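Penicillin-binding protein activator LpoA (Escherichia coli, PDB 6DR3) regulates peptidoglycan synthesis from the outer membrane, as a lipoprotein essential for the function of penicillin-binding protein 1A, whose transpeptidase activity it stimulates in vitro. Local coordinates at residues T148-A151 against L152-T156; E140-Q143 against N144-T148. All blocks are in the same frame, centred on the assembly; numbering follows the deposited sequence.

How the contacts relate
Both contacts lie on one helix, 138-153, in the all-helical amino-terminal domain of LpoA, and their centres are 13 Å apart. Contact 2 (E140-Q143 against N144-T148) covers its early and middle turns, about 9 Å from the centre of the chain; contact 1 (T148-A151 against L152-T156) covers the last turns and the exit into the next loop, about 17 Å from that centre. T148 belongs to both: its side chain bonds back to N144 and its carbonyl receives the next turn's N-H from L152. Each contact touches helices 123-132 and 170-185, so together they follow this helix along those two neighbours in the TPR-like array. No ligand or catalytic residue is identified at either contact.

Contact 1: residues T148-A151 against L152-T156; sequences TWQA and LSSMT
L152 packs back against W149 and T148, one turn earlier. Its CD1 methyl reaches W149 CE3 at 3.9 Å, with the two side chains crossing at about a right angle and the methyl oblique to the indole. The same methyl also meets T148 CG2 at 4.0 Å, these two side chains lying side by side and pointing the same way. With CG anti to the carbonyl carbon (chi1 -67°), the leucine lies back along the helix toward T148. S153 sits at one face of the same indole, its CB offset toward the rim. S153 OG donates to W149 O at 3.0 Å from above the carbonyl plane, while S153 N reaches that oxygen at 2.8 Å in a nearly straight bond, so one carbonyl takes two donors.

The next residue does likewise. S154 OG donates to Q150 O at 2.8 Å, approaching from the opposite face of the carbonyl plane to S154 N. A water donates to both S154 OG and Q150 OE1, bridging them. A151 O lies 3.5 Å from M155 CG where the chain leaves the helix.

W149 also meets W182 edge-to-face, A151 and L152 rest on L126, and L152 O accepts from Q179. Two successive serines near the helix end each fold the hydroxyl onto the carbonyl four residues back, a common intrahelical serine bond, and T156 then occupies the N-cap of helix 157-161 in the TPR-like array.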
loop_
_atom_site.group_PDB
_atom_site.type_symbol
_atom_site.label_atom_id
_atom_site.label_comp_id
_atom_site.label_asym_id
_atom_site.label_seq_id
_atom_site.Cartn_x
_atom_site.Cartn_y
_atom_site.Cartn_z
ATOM N N THR A 148 -5.710 -5.273 -6.954
ATOM C CA THR A 148 -4.920 -6.070 -7.884
ATOM C C THR A 148 -5.802 -6.652 -8.981
ATOM O O THR A 148 -5.419 -6.661 -10.157
ATOM C CB THR A 148 -4.190 -7.191 -7.138
ATOM O OG1 THR A 148 -3.417 -6.640 -6.064
ATOM C CG2 THR A 148 -3.263 -7.952 -8.080
ATOM N N TRP A 149 -6.994 -7.133 -8.620
ATOM C CA TRP A 149 -7.862 -7.733 -9.625
ATOM C C TRP A 149 -8.404 -6.689 -10.592
ATOM O O TRP A 149 -8.468 -6.937 -11.802
ATOM C CB TRP A 149 -9.018 -8.485 -8.971
ATOM C CG TRP A 149 -9.869 -9.127 -10.010
ATOM C CD1 TRP A 149 -11.167 -8.835 -10.314
ATOM C CD2 TRP A 149 -9.461 -10.145 -10.929
ATOM N NE1 TRP A 149 -11.598 -9.623 -11.354
ATOM C CE2 TRP A 149 -10.568 -10.437 -11.749
ATOM C CE3 TRP A 149 -8.268 -10.848 -11.130
ATOM C CZ2 TRP A 149 -10.516 -11.399 -12.753
ATOM C CZ3 TRP A 149 -8.221 -11.804 -12.126
ATOM C CH2 TRP A 149 -9.337 -12.072 -12.925
ATOM N N GLN A 150 -8.810 -5.519 -10.091
ATOM C CA GLN A 150 -9.312 -4.491 -10.997
ATOM C C GLN A 150 -8.256 -4.112 -12.025
ATOM O O GLN A 150 -8.568 -3.931 -13.208
ATOM C CB GLN A 150 -9.769 -3.252 -10.225
ATOM C CG GLN A 150 -10.170 -2.100 -11.156
ATOM C CD GLN A 150 -10.862 -0.953 -10.446
ATOM O OE1 GLN A 150 -10.409 0.191 -10.507
ATOM N NE2 GLN A 150 -11.976 -1.248 -9.790
ATOM N N ALA A 151 -6.998 -3.986 -11.594
ATOM C CA ALA A 151 -5.928 -3.663 -12.532
ATOM C C ALA A 151 -5.777 -4.753 -13.585
ATOM O O ALA A 151 -5.577 -4.461 -14.770
ATOM C CB ALA A 151 -4.614 -3.457 -11.779
ATOM N N LEU A 152 -5.878 -6.016 -13.172
ATOM C CA LEU A 152 -5.764 -7.122 -14.117
ATOM C C LEU A 152 -6.936 -7.139 -15.092
ATOM O O LEU A 152 -6.744 -7.241 -16.309
ATOM C CB LEU A 152 -5.672 -8.443 -13.357
ATOM C CG LEU A 152 -4.392 -8.612 -12.539
ATOM C CD1 LEU A 152 -4.563 -9.696 -11.486
ATOM C CD2 LEU A 152 -3.218 -8.934 -13.456
ATOM N N SER A 153 -8.164 -7.035 -14.576
ATOM C CA SER A 153 -9.346 -7.133 -15.424
ATOM C C SER A 153 -9.583 -5.880 -16.256
ATOM O O SER A 153 -10.409 -5.916 -17.175
ATOM C CB SER A 153 -10.582 -7.423 -14.570
ATOM O OG SER A 153 -10.773 -6.424 -13.584
ATOM N N SER A 154 -8.893 -4.780 -15.957
ATOM C CA SER A 154 -8.979 -3.578 -16.775
ATOM C C SER A 154 -8.101 -3.646 -18.014
ATOM O O SER A 154 -8.237 -2.792 -18.896
ATOM C CB SER A 154 -8.593 -2.349 -15.948
ATOM O OG SER A 154 -9.610 -2.020 -15.017
ATOM N N MET A 155 -7.209 -4.629 -18.104
ATOM C CA MET A 155 -6.368 -4.777 -19.279
ATOM C C MET A 155 -7.096 -5.557 -20.366
ATOM O O MET A 155 -8.065 -6.278 -20.113
ATOM C CB MET A 155 -5.068 -5.501 -18.930
ATOM C CG MET A 155 -4.189 -4.789 -17.924
ATOM S SD MET A 155 -2.635 -5.673 -17.706
ATOM C CE MET A 155 -1.845 -4.684 -16.440
ATOM N N THR A 156 -6.608 -5.405 -21.590
ATOM C CA THR A 156 -7.049 -6.216 -22.711
ATOM C C THR A 156 -6.096 -7.391 -22.892
ATOM O O THR A 156 -4.979 -7.400 -22.369
ATOM C CB THR A 156 -7.112 -5.387 -23.998
ATOM O OG1 THR A 156 -5.791 -4.980 -24.374
ATOM C CG2 THR A 156 -7.984 -4.150 -23.798
HETATM O O HOH W 1 -8.533 0.155 -13.024
#

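Contact 2: residues E140-Q143 against N144-T148; sequences EKQQ and NIDAT
Q142 and D146, one turn apart, are joined by both side chain and backbone. Q142 NE2 donates to D146 OD1 at 2.9 Å, meeting the carboxylate from 39° above its plane, with the amide and carboxylate planes 32° apart. A bend at chi2 (70°) brings the glutamine amide round to the aspartate. Neither group relies on this bond alone: Q142 NE2 also bonds L212 O, and D146 OD1 accepts from T214 N.

Among the backbone bonds, I145 N to K141 O and D146 N to Q142 O are both 2.7 Å, and A147 N reaches Q143 O at 3.1 Å. A hydroxyl joins in at the next turn, where T148 OG1 donates to N144 O at 2.9 Å alongside T148 N.

The rest is plain van der Waals packing: I145 CG1 lies 3.4 Å from K141 O, and I145 CG2 sits beside the amide nitrogen Q142 NE2 at 4.1 Å.

N144 ND2 bonds L129 O and Q132 OE1 of helix 123-132, and just after that helix K141 forms a salt bridge with E133 and bonds L136 O. I145 and T148 pack on W175 of helix 170-185, while Q142 and D146 hold the chain leading into helix 214-217.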
loop_
_atom_site.group_PDB
_atom_site.type_symbol
_atom_site.label_atom_id
_atom_site.label_comp_id
_atom_site.label_asym_id
_atom_site.label_seq_id
_atom_site.Cartn_x
_atom_site.Cartn_y
_atom_site.Cartn_z
ATOM N N GLU A 140 -6.949 -5.742 5.984
ATOM C CA GLU A 140 -6.518 -4.806 4.953
ATOM C C GLU A 140 -6.065 -5.497 3.675
ATOM O O GLU A 140 -5.776 -4.811 2.689
ATOM C CB GLU A 140 -5.378 -3.921 5.476
ATOM C CG GLU A 140 -5.787 -2.921 6.559
ATOM C CD GLU A 140 -6.061 -3.579 7.898
ATOM O OE1 GLU A 140 -7.202 -3.473 8.398
ATOM O OE2 GLU A 140 -5.135 -4.208 8.452
ATOM N N LYS A 141 -6.000 -6.832 3.662
ATOM C CA LYS A 141 -5.542 -7.544 2.473
ATOM C C LYS A 141 -6.587 -7.520 1.364
ATOM O O LYS A 141 -6.250 -7.304 0.195
ATOM C CB LYS A 141 -5.194 -8.990 2.825
ATOM C CG LYS A 141 -3.914 -9.164 3.619
ATOM C CD LYS A 141 -3.640 -10.640 3.877
ATOM C CE LYS A 141 -2.415 -10.844 4.755
ATOM N NZ LYS A 141 -1.182 -10.280 4.144
ATOM N N GLN A 142 -7.858 -7.755 1.708
ATOM C CA GLN A 142 -8.897 -7.869 0.685
ATOM C C GLN A 142 -8.935 -6.630 -0.197
ATOM O O GLN A 142 -9.045 -6.729 -1.426
ATOM C CB GLN A 142 -10.256 -8.094 1.347
ATOM C CG GLN A 142 -11.375 -8.425 0.372
ATOM C CD GLN A 142 -11.222 -9.805 -0.231
ATOM O OE1 GLN A 142 -11.399 -10.812 0.451
ATOM N NE2 GLN A 142 -10.886 -9.858 -1.514
ATOM N N GLN A 143 -8.852 -5.453 0.423
ATOM C CA GLN A 143 -8.779 -4.196 -0.312
ATOM C C GLN A 143 -7.634 -4.214 -1.320
ATOM O O GLN A 143 -7.804 -3.837 -2.487
ATOM C CB GLN A 143 -8.628 -3.056 0.699
ATOM C CG GLN A 143 -8.166 -1.738 0.136
ATOM C CD GLN A 143 -6.664 -1.542 0.218
ATOM O OE1 GLN A 143 -5.980 -2.156 1.040
ATOM N NE2 GLN A 143 -6.142 -0.674 -0.638
ATOM N N ASN A 144 -6.455 -4.663 -0.886
ATOM C CA ASN A 144 -5.313 -4.771 -1.787
ATOM C C ASN A 144 -5.565 -5.807 -2.878
ATOM O O ASN A 144 -5.278 -5.566 -4.058
ATOM C CB ASN A 144 -4.062 -5.123 -0.978
ATOM C CG ASN A 144 -2.879 -5.499 -1.850
ATOM O OD1 ASN A 144 -2.866 -6.560 -2.476
ATOM N ND2 ASN A 144 -1.869 -4.639 -1.883
ATOM N N ILE A 145 -6.101 -6.969 -2.502
ATOM C CA ILE A 145 -6.373 -8.024 -3.475
ATOM C C ILE A 145 -7.364 -7.539 -4.527
ATOM O O ILE A 145 -7.186 -7.778 -5.728
ATOM C CB ILE A 145 -6.875 -9.287 -2.746
ATOM C CG1 ILE A 145 -5.720 -9.922 -1.967
ATOM C CG2 ILE A 145 -7.485 -10.295 -3.726
ATOM C CD1 ILE A 145 -6.147 -10.977 -0.980
ATOM N N ASP A 146 -8.422 -6.847 -4.094
ATOM C CA ASP A 146 -9.433 -6.377 -5.037
ATOM C C ASP A 146 -8.880 -5.319 -5.979
ATOM O O ASP A 146 -9.291 -5.258 -7.143
ATOM C CB ASP A 146 -10.640 -5.833 -4.277
ATOM C CG ASP A 146 -11.406 -6.918 -3.555
ATOM O OD1 ASP A 146 -11.133 -8.112 -3.810
ATOM O OD2 ASP A 146 -12.282 -6.584 -2.730
ATOM N N ALA A 147 -7.963 -4.475 -5.498
ATOM C CA ALA A 147 -7.309 -3.517 -6.383
ATOM C C ALA A 147 -6.419 -4.230 -7.391
ATOM O O ALA A 147 -6.367 -3.843 -8.565
ATOM C CB ALA A 147 -6.501 -2.511 -5.566
ATOM N N THR A 148 -5.710 -5.273 -6.954
ATOM C CA THR A 148 -4.920 -6.070 -7.884
ATOM C C THR A 148 -5.802 -6.652 -8.981
ATOM O O THR A 148 -5.419 -6.661 -10.157
ATOM C CB THR A 148 -4.190 -7.191 -7.138
ATOM O OG1 THR A 148 -3.417 -6.640 -6.064
ATOM C CG2 THR A 148 -3.263 -7.952 -8.080
#